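DegV domain-containing protein Cgl2349/cg2579 (Corynebacterium glutamicum, PDB 3EGL) binds long-chain fatty acids such as palmitate and may play a role in lipid transport or fatty acid metabolism. Local coordinates at residues S100-A105 and M172-G177; D25-N30 and A55-R60. All blocks are in the same frame, centred on the assembly; numbering follows the deposited sequence.

Interaction 1: S100-A105 and M172-G177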
# COMPACT_ATOMS: atom_id res chain seq x y z
N SER A 100 3.47 6.35 -5.51
CA SER A 100 2.13 6.97 -5.57
C SER A 100 1.03 6.01 -5.06
O SER A 100 -0.06 5.94 -5.62
CB SER A 100 1.79 7.47 -7.00
OG SER A 100 2.65 8.55 -7.35
N SER A 101 1.32 5.26 -4.02
CA SER A 101 0.36 4.31 -3.55
C SER A 101 0.73 3.94 -2.14
O SER A 101 1.74 4.45 -1.58
CB SER A 101 0.37 3.11 -4.46
OG SER A 101 -0.76 2.28 -4.23
N LEU A 102 -0.08 3.06 -1.56
CA LEU A 102 0.16 2.51 -0.25
C LEU A 102 -0.59 1.19 -0.16
O LEU A 102 -1.46 0.89 -1.01
CB LEU A 102 -0.35 3.49 0.83
CG LEU A 102 -1.87 3.60 1.02
CD1 LEU A 102 -2.17 4.54 2.17
CD2 LEU A 102 -2.61 4.03 -0.25
N GLY A 103 -0.28 0.40 0.87
CA GLY A 103 -1.01 -0.83 1.10
C GLY A 103 -0.61 -1.91 0.13
O GLY A 103 0.48 -1.85 -0.47
N MSE A 104 -1.47 -2.90 -0.03
CA MSE A 104 -1.13 -4.04 -0.87
C MSE A 104 -0.96 -3.79 -2.40
O MSE A 104 -0.41 -4.66 -3.10
CB MSE A 104 -2.09 -5.19 -0.60
CG MSE A 104 -1.83 -5.94 0.69
SE MSE A 104 -0.12 -6.92 0.59
CE MSE A 104 -0.56 -8.01 -0.97
N ALA A 105 -1.35 -2.64 -2.94
CA ALA A 105 -0.86 -2.36 -4.31
C ALA A 105 0.71 -2.34 -4.28
O ALA A 105 1.40 -2.96 -5.13
CB ALA A 105 -1.46 -1.08 -4.87
N MSE A 172 -13.19 5.92 -0.51
CA MSE A 172 -12.09 6.77 -0.94
C MSE A 172 -11.26 6.01 -1.98
O MSE A 172 -11.25 4.78 -2.01
CB MSE A 172 -11.19 7.15 0.24
CG MSE A 172 -11.92 7.74 1.47
SE MSE A 172 -12.91 9.41 1.17
CE MSE A 172 -11.40 10.52 0.58
N ARG A 173 -10.53 6.75 -2.79
CA ARG A 173 -9.64 6.19 -3.76
C ARG A 173 -8.37 7.05 -3.84
O ARG A 173 -8.44 8.24 -3.70
CB ARG A 173 -10.40 6.15 -5.07
CG ARG A 173 -9.62 6.00 -6.32
CD ARG A 173 -10.65 6.20 -7.43
NE ARG A 173 -10.07 6.44 -8.75
CZ ARG A 173 -9.40 5.53 -9.44
NH1 ARG A 173 -8.92 5.82 -10.63
NH2 ARG A 173 -9.22 4.32 -8.91
N PHE A 174 -7.23 6.41 -4.04
CA PHE A 174 -5.99 7.11 -4.42
C PHE A 174 -5.76 7.25 -5.89
O PHE A 174 -5.70 6.26 -6.57
CB PHE A 174 -4.80 6.38 -3.85
CG PHE A 174 -4.84 6.36 -2.41
CD1 PHE A 174 -4.30 7.41 -1.69
CD2 PHE A 174 -5.55 5.35 -1.74
CE1 PHE A 174 -4.39 7.43 -0.28
CE2 PHE A 174 -5.65 5.34 -0.34
CZ PHE A 174 -5.06 6.39 0.41
N ASN A 175 -5.63 8.48 -6.36
CA ASN A 175 -5.32 8.76 -7.75
C ASN A 175 -4.23 9.77 -7.78
O ASN A 175 -4.33 10.79 -7.11
CB ASN A 175 -6.53 9.34 -8.50
CG ASN A 175 -7.29 8.30 -9.30
OD1 ASN A 175 -7.46 7.16 -8.85
ND2 ASN A 175 -7.75 8.67 -10.48
N GLY A 176 -3.19 9.50 -8.57
CA GLY A 176 -2.04 10.39 -8.63
C GLY A 176 -1.45 10.62 -7.24
O GLY A 176 -1.14 11.75 -6.89
N GLY A 177 -1.32 9.56 -6.45
CA GLY A 177 -0.85 9.68 -5.05
C GLY A 177 -1.86 10.26 -4.04
O GLY A 177 -1.95 9.76 -2.89

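Interaction 2: D25-N30 and A55-R60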
# COMPACT_ATOMS: atom_id res chain seq x y z
N ASP A 25 11.37 -13.33 1.82
CA ASP A 25 12.59 -12.60 2.18
C ASP A 25 12.51 -11.09 1.82
O ASP A 25 13.48 -10.45 1.35
CB ASP A 25 13.78 -13.27 1.51
CG ASP A 25 15.07 -13.00 2.23
OD1 ASP A 25 15.07 -12.40 3.31
OD2 ASP A 25 16.11 -13.41 1.70
N ILE A 26 11.32 -10.54 2.03
CA ILE A 26 11.12 -9.12 1.86
C ILE A 26 11.36 -8.49 3.25
O ILE A 26 10.78 -8.93 4.23
CB ILE A 26 9.69 -8.82 1.36
CG1 ILE A 26 9.53 -9.40 -0.06
CG2 ILE A 26 9.38 -7.32 1.39
CD1 ILE A 26 8.12 -9.32 -0.60
N THR A 27 12.21 -7.46 3.29
CA THR A 27 12.48 -6.77 4.53
C THR A 27 11.37 -5.74 4.75
O THR A 27 11.04 -4.93 3.84
CB THR A 27 13.87 -6.06 4.47
OG1 THR A 27 14.87 -7.01 4.12
CG2 THR A 27 14.25 -5.43 5.81
N VAL A 28 10.78 -5.77 5.95
CA VAL A 28 9.76 -4.79 6.35
C VAL A 28 10.32 -3.76 7.39
O VAL A 28 10.82 -4.16 8.43
CB VAL A 28 8.48 -5.52 6.85
CG1 VAL A 28 7.37 -4.51 7.25
CG2 VAL A 28 8.00 -6.54 5.77
N ILE A 29 10.27 -2.46 7.10
CA ILE A 29 10.61 -1.46 8.13
C ILE A 29 9.35 -0.81 8.63
O ILE A 29 8.58 -0.29 7.82
CB ILE A 29 11.50 -0.29 7.59
CG1 ILE A 29 12.51 -0.80 6.60
CG2 ILE A 29 12.23 0.44 8.76
CD1 ILE A 29 13.09 0.32 5.83
N ASN A 30 9.16 -0.81 9.93
CA ASN A 30 7.95 -0.22 10.52
C ASN A 30 7.91 1.31 10.57
O ASN A 30 8.83 1.94 11.10
CB ASN A 30 7.73 -0.77 11.93
CG ASN A 30 7.38 -2.25 11.92
OD1 ASN A 30 6.95 -2.79 10.91
ND2 ASN A 30 7.60 -2.91 13.05
N ALA A 55 21.75 -0.11 4.19
CA ALA A 55 23.13 -0.56 4.25
C ALA A 55 23.10 -1.98 4.72
O ALA A 55 23.86 -2.81 4.24
CB ALA A 55 23.94 0.29 5.21
N ARG A 56 22.22 -2.27 5.68
CA ARG A 56 22.16 -3.62 6.20
C ARG A 56 21.69 -4.66 5.14
O ARG A 56 22.26 -5.78 5.03
CB ARG A 56 21.43 -3.65 7.55
CG ARG A 56 20.59 -4.83 7.71
CD ARG A 56 20.32 -5.32 9.15
NE ARG A 56 20.52 -4.40 10.27
CZ ARG A 56 21.29 -4.72 11.32
NH1 ARG A 56 21.94 -5.89 11.36
NH2 ARG A 56 21.43 -3.87 12.32
N GLN A 57 20.74 -4.27 4.30
CA GLN A 57 20.31 -5.14 3.20
C GLN A 57 21.37 -5.27 2.08
O GLN A 57 21.52 -6.34 1.50
CB GLN A 57 18.92 -4.76 2.65
CG GLN A 57 17.73 -5.01 3.63
CD GLN A 57 17.92 -6.29 4.43
OE1 GLN A 57 17.91 -6.26 5.64
NE2 GLN A 57 18.15 -7.41 3.75
N LEU A 58 22.10 -4.19 1.80
CA LEU A 58 23.22 -4.23 0.90
C LEU A 58 24.28 -5.19 1.39
O LEU A 58 24.75 -6.02 0.62
CB LEU A 58 23.86 -2.86 0.70
CG LEU A 58 23.12 -1.94 -0.26
CD1 LEU A 58 23.67 -0.52 -0.12
CD2 LEU A 58 23.23 -2.44 -1.74
N GLU A 59 24.66 -5.09 2.66
CA GLU A 59 25.64 -6.00 3.21
C GLU A 59 25.18 -7.45 3.06
O GLU A 59 25.95 -8.32 2.65
CB GLU A 59 25.95 -5.68 4.68
CG GLU A 59 26.97 -6.57 5.29
CD GLU A 59 28.38 -6.43 4.66
OE1 GLU A 59 28.67 -5.41 4.00
OE2 GLU A 59 29.22 -7.33 4.87
N ARG A 60 23.91 -7.70 3.34
CA ARG A 60 23.37 -9.06 3.34
C ARG A 60 23.29 -9.62 1.91
O ARG A 60 23.57 -10.77 1.70
CB ARG A 60 21.99 -9.09 4.02
CG ARG A 60 21.42 -10.48 4.24
CD ARG A 60 20.09 -10.42 4.99
NE ARG A 60 20.28 -9.93 6.36
CZ ARG A 60 19.29 -9.57 7.19
NH1 ARG A 60 19.60 -9.14 8.41
NH2 ARG A 60 18.01 -9.60 6.81

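Interaction 1: S100-A105 and M172-G177
The lipid-binding cleft of a DegV fold runs between two lobes, each built on its own sheet, and L102 and F174 meet where those lobes come together. L102 belongs to the loop that leaves strand 94-97 of the five-stranded sheet and enters helix 104-116, with G103 as N-cap. F174 lies on strand 171-175, in a hairpin of the six-stranded sheet that turns at G176 and G177, both with positive phi.

The central interaction is a CH-pi contact. L102 CD2 stands 3.4 Å from the centroid of the F174 ring, 16° off the ring normal, so the methyl lies over the face, displaced a little toward CE2, which it approaches to 3.3 Å. The second methyl, CD1, reaches only the far end of the ring, 3.9 Å from CZ. A chi1 of 74° wedges L102 CG between its own backbone N and carbonyl carbon; the chain then runs on, extended, to CD1 (chi2 177°), and the other branch, CD2, turns onto the aromatic face. The two side chains meet at about a right angle.

L75 touches both partners, while T139, I141 and M179 add contacts to the phenylalanine. The bound palmitic acid passes about 4 Å from the L102 side chain, so this buried pair borders the lipid and joins the two lobes beside it.

Farther along, the backbones themselves converge: S100 CA is 4.1 Å from G177 CA, and S100 CB rests 3.8 Å from G177 N. Returning toward the ring, G177 O lies in its plane at the edge, 3.5 Å from F174 CD1.

Interaction 2: D25-N30 and A55-R60
T27 and Q57 are the one pair of side chains that meet between 25-30 and 55-60, part of the packing of helix 47-60 on the sheet of an alpha/beta lobe. T27 lies on strand 26-35, which runs parallel to strand 7-11 and exchanges backbone hydrogen bonds with V8 and V10. Q57 lies near the end of helix 47-60. The two backbones remain well apart, 8.1 Å between T27 CA and Q57 CA, and the side chains close the interval from opposite directions.

The polar part of the contact is a hydroxyl laid over a flat amide. T27 OG1 sits almost directly above the amide carbon, 3.1 Å from Q57 CD, on one face of the group rather than at its rim. The glutamine chain bends at chi2 (-38°), which brings CD in front of T27, and the rotation about CG-CD then turns a face of the amide to the hydroxyl.

The carbon contacts are looser: T27 CB lies 4.1 Å from Q57 CG, and the methyl CG2 of T27 is 4.0 Å from the amide carbon CD of Q57. I9 and V66, on neighbouring strands, touch the glutamine as well, and two residues farther along the strand, I29 packs on L50 and S53 of the same helix.

Charged groups gather at the margin. D25, which closes helix 18-23 in a Schellman motif, forms a salt bridge with R7. Its OD1 is still 5.4 Å from R60 NH2. R60 also touches R7.

Chemically, a hydroxyl over the face of an amide lets a strand side chain and a helix side chain pack closely although both are polar. D25 already has a salt-bridge partner in R7, so R60 probably adds at most a weak, longer-range attraction at the edge of the contact.

How the interactions relate
Followed from the N terminus, the chain forms strand 7-11 and helix 18-23 before strand 26-35 opens interaction 2. That contact closes a short loop, 24 residues between its segments, when helix 47-60 comes back to lie on the same sheet. The chain then adds strands 66-69 and 94-97, and at 100-105 interaction 1 opens. It closes only after 66 residues, at 172-177. The two loops are in series, neither nested nor crossed, and their centres lie about 24 Å apart. Interaction 2 is internal to one lobe, joining helix to sheet, whereas interaction 1 ties that lobe to the next, close to the lipid.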